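Putative beta-glucosidase (Bifidobacterium adolescentis, PDB 5WAB) hydrolyses beta-glucosidic linkages as a member of glycoside hydrolase family 3, and may also release terminal arabinopyranose from ginsenosides. Local coordinates at residues A157-T162 against V518-G523. Residues are numbered along the deposited sequence; the frame is centred on the assembly and turned at random.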
ATOM      1  N   ALA A 157      11.433   6.112  -0.044  1.00 23.57           N
ATOM      2  CA  ALA A 157      11.789   5.884  -1.448  1.00 21.38           C
ATOM      3  C   ALA A 157      12.502   4.547  -1.641  1.00 21.03           C
ATOM      4  O   ALA A 157      13.538   4.458  -2.305  1.00 17.44           O
ATOM      5  CB  ALA A 157      12.632   7.041  -1.989  1.00 20.61           C
ATOM      6  N   ASN A 158      11.924   3.495  -1.052  1.00 23.16           N
ATOM      7  CA  ASN A 158      12.413   2.127  -1.211  1.00 25.14           C
ATOM      8  C   ASN A 158      11.469   1.419  -2.184  1.00 16.80           C
ATOM      9  O   ASN A 158      10.566   0.681  -1.796  1.00 18.83           O
ATOM     10  CB  ASN A 158      12.470   1.416   0.142  1.00 26.04           C
ATOM     11  CG  ASN A 158      13.103   0.032   0.059  1.00 28.86           C
ATOM     12  OD1 ASN A 158      13.593  -0.384  -0.993  1.00 30.93           O
ATOM     13  ND2 ASN A 158      13.028  -0.712   1.153  1.00 28.44           N
ATOM     14  N   ASN A 159      11.709   1.632  -3.477  1.00 16.85           N
ATOM     15  CA  ASN A 159      10.774   1.246  -4.530  1.00 17.02           C
ATOM     16  C   ASN A 159      11.282   0.098  -5.398  1.00 19.18           C
ATOM     17  O   ASN A 159      10.658  -0.217  -6.417  1.00 19.62           O
ATOM     18  CB  ASN A 159      10.452   2.461  -5.396  1.00 16.79           C
ATOM     19  CG  ASN A 159      10.203   3.711  -4.568  1.00 17.84           C
ATOM     20  OD1 ASN A 159      11.029   4.629  -4.539  1.00 17.33           O
ATOM     21  ND2 ASN A 159       9.057   3.753  -3.889  1.00 16.71           N
ATOM     22  N   GLN A 160      12.413  -0.513  -5.043  1.00 21.40           N
ATOM     23  CA  GLN A 160      12.943  -1.648  -5.784  1.00 21.18           C
ATOM     24  C   GLN A 160      13.804  -2.494  -4.858  1.00 22.31           C
ATOM     25  O   GLN A 160      14.306  -2.019  -3.838  1.00 22.66           O
ATOM     26  CB  GLN A 160      13.743  -1.198  -7.007  1.00 19.20           C
ATOM     27  CG  GLN A 160      15.072  -0.575  -6.682  1.00 18.25           C
ATOM     28  CD  GLN A 160      15.696   0.042  -7.899  1.00 18.22           C
ATOM     29  OE1 GLN A 160      15.019   0.718  -8.669  1.00 17.97           O
ATOM     30  NE2 GLN A 160      16.986  -0.198  -8.100  1.00 18.53           N
ATOM     31  N   GLU A 161      13.946  -3.769  -5.216  1.00 22.74           N
ATOM     32  CA  GLU A 161      14.810  -4.686  -4.480  1.00 25.43           C
ATOM     33  C   GLU A 161      16.215  -4.745  -5.055  1.00 25.91           C
ATOM     34  O   GLU A 161      17.165  -5.052  -4.326  1.00 26.37           O
ATOM     35  CB  GLU A 161      14.215  -6.098  -4.491  1.00 29.85           C
ATOM     36  CG  GLU A 161      12.966  -6.273  -3.652  1.00 31.73           C
ATOM     37  CD  GLU A 161      13.220  -6.006  -2.185  1.00 33.02           C
ATOM     38  OE1 GLU A 161      13.701  -6.928  -1.491  1.00 33.25           O
ATOM     39  OE2 GLU A 161      12.943  -4.873  -1.732  1.00 34.62           O
ATOM     40  N   THR A 162      16.355  -4.468  -6.349  1.00 25.86           N
ATOM     41  CA  THR A 162      17.639  -4.576  -7.027  1.00 26.56           C
ATOM     42  C   THR A 162      18.648  -3.602  -6.434  1.00 26.47           C
ATOM     43  O   THR A 162      18.476  -2.383  -6.530  1.00 26.45           O
ATOM     44  CB  THR A 162      17.443  -4.321  -8.521  1.00 23.91           C
ATOM     45  OG1 THR A 162      16.546  -5.304  -9.050  1.00 23.60           O
ATOM     46  CG2 THR A 162      18.761  -4.397  -9.259  1.00 23.20           C
ATOM     47  N   VAL A 518      19.941   5.007  -9.322  1.00 16.99           N
ATOM     48  CA  VAL A 518      18.776   4.966 -10.199  1.00 18.63           C
ATOM     49  C   VAL A 518      18.113   6.344 -10.160  1.00 19.03           C
ATOM     50  O   VAL A 518      17.744   6.834  -9.086  1.00 16.89           O
ATOM     51  CB  VAL A 518      17.784   3.851  -9.804  1.00 19.75           C
ATOM     52  CG1 VAL A 518      17.434   3.903  -8.317  1.00 19.24           C
ATOM     53  CG2 VAL A 518      16.543   3.902 -10.669  1.00 20.39           C
ATOM     54  N   ASP A 519      18.004   6.985 -11.323  1.00 20.29           N
ATOM     55  CA  ASP A 519      17.521   8.356 -11.431  1.00 19.71           C
ATOM     56  C   ASP A 519      16.023   8.352 -11.718  1.00 20.76           C
ATOM     57  O   ASP A 519      15.584   7.817 -12.742  1.00 19.74           O
ATOM     58  CB  ASP A 519      18.271   9.099 -12.533  1.00 19.94           C
ATOM     59  CG  ASP A 519      19.770   9.051 -12.345  1.00 23.82           C
ATOM     60  OD1 ASP A 519      20.219   8.772 -11.210  1.00 24.97           O
ATOM     61  OD2 ASP A 519      20.502   9.298 -13.326  1.00 25.21           O
ATOM     62  N   TYR A 520      15.233   8.928 -10.815  1.00 21.44           N
ATOM     63  CA  TYR A 520      13.781   8.969 -11.003  1.00 21.26           C
ATOM     64  C   TYR A 520      13.439  10.048 -12.034  1.00 22.48           C
ATOM     65  O   TYR A 520      12.829  11.080 -11.742  1.00 25.90           O
ATOM     66  CB  TYR A 520      13.081   9.215  -9.677  1.00 19.38           C
ATOM     67  CG  TYR A 520      13.065   8.029  -8.732  1.00 18.65           C
ATOM     68  CD1 TYR A 520      13.971   6.976  -8.863  1.00 18.37           C
ATOM     69  CD2 TYR A 520      12.147   7.974  -7.693  1.00 17.91           C
ATOM     70  CE1 TYR A 520      13.945   5.899  -7.985  1.00 18.38           C
ATOM     71  CE2 TYR A 520      12.114   6.911  -6.819  1.00 17.92           C
ATOM     72  CZ  TYR A 520      13.012   5.881  -6.963  1.00 17.75           C
ATOM     73  OH  TYR A 520      12.955   4.838  -6.073  1.00 17.06           O
ATOM     74  N   GLY A 521      13.821   9.773 -13.282  1.00 22.60           N
ATOM     75  CA  GLY A 521      13.711  10.768 -14.334  1.00 23.23           C
ATOM     76  C   GLY A 521      12.291  11.120 -14.712  1.00 23.25           C
ATOM     77  O   GLY A 521      12.067  12.168 -15.328  1.00 23.41           O
ATOM     78  N   GLU A 522      11.325  10.268 -14.355  1.00 22.63           N
ATOM     79  CA  GLU A 522       9.923  10.532 -14.654  1.00 21.18           C
ATOM     80  C   GLU A 522       9.322  11.600 -13.748  1.00 19.91           C
ATOM     81  O   GLU A 522       8.240  12.112 -14.062  1.00 18.74           O
ATOM     82  CB  GLU A 522       9.117   9.236 -14.551  1.00 22.11           C
ATOM     83  CG  GLU A 522       8.941   8.713 -13.132  1.00 22.82           C
ATOM     84  CD  GLU A 522      10.150   7.950 -12.632  1.00 23.09           C
ATOM     85  OE1 GLU A 522      11.063   7.673 -13.441  1.00 23.47           O
ATOM     86  OE2 GLU A 522      10.186   7.628 -11.427  1.00 22.77           O
ATOM     87  N   GLY A 523       9.994  11.944 -12.650  1.00 19.47           N
ATOM     88  CA  GLY A 523       9.521  13.015 -11.780  1.00 17.65           C
ATOM     89  C   GLY A 523       8.226  12.644 -11.095  1.00 16.94           C
ATOM     90  O   GLY A 523       8.077  11.536 -10.569  1.00 17.96           O
TER
HETATM   91  O   HOH W   1      13.078   2.392  -7.885  1.00 17.59           O
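Where the N-terminal TIM-barrel-type domain of a family 3 glycoside hydrolase meets its C-terminal domain, Asn159 and Gln160, in the loop following barrel strand 149-155, face Val518 of strand 517-519 and Tyr520 two residues on. That edge strand pairs with strand 168-170 of the N-terminal domain, so the contact illustrates how a small shared sheet and one buried tyrosine can join distant parts of a chain. Tyr520 OH donates to Asn159 OD1 over 2.5 Å, a very short bond in which the carbonyl oxygen lies at the ring edge, in its plane, while the amide itself is turned 56° from the ring. Asn159 CG stands anti to its carbonyl carbon (chi1 -44°), which brings the amide up to the phenol; rotation about CB-CG then gives OD1 to Tyr520, and ND2 donates to Ile112 O. Arg114 makes a cation-pi contact with the Tyr520 ring. Gln160 extends its chain to rest its amide against the Val518 methyls, Gln160 OE1 lying 4.0 Å from Val518 CG1. Gln160 NE2 donates to Thr162 O at 3.1 Å and also to Pro512 O. An alanine in place of Gln160 would probably deprive both carbonyls of this donor, cost the bridging water an acceptor and leave the Val518 methyls less covered. That water completes the link, donating to Gln160 OE1 at 2.7 Å and to Tyr520 OH at 3.0 Å.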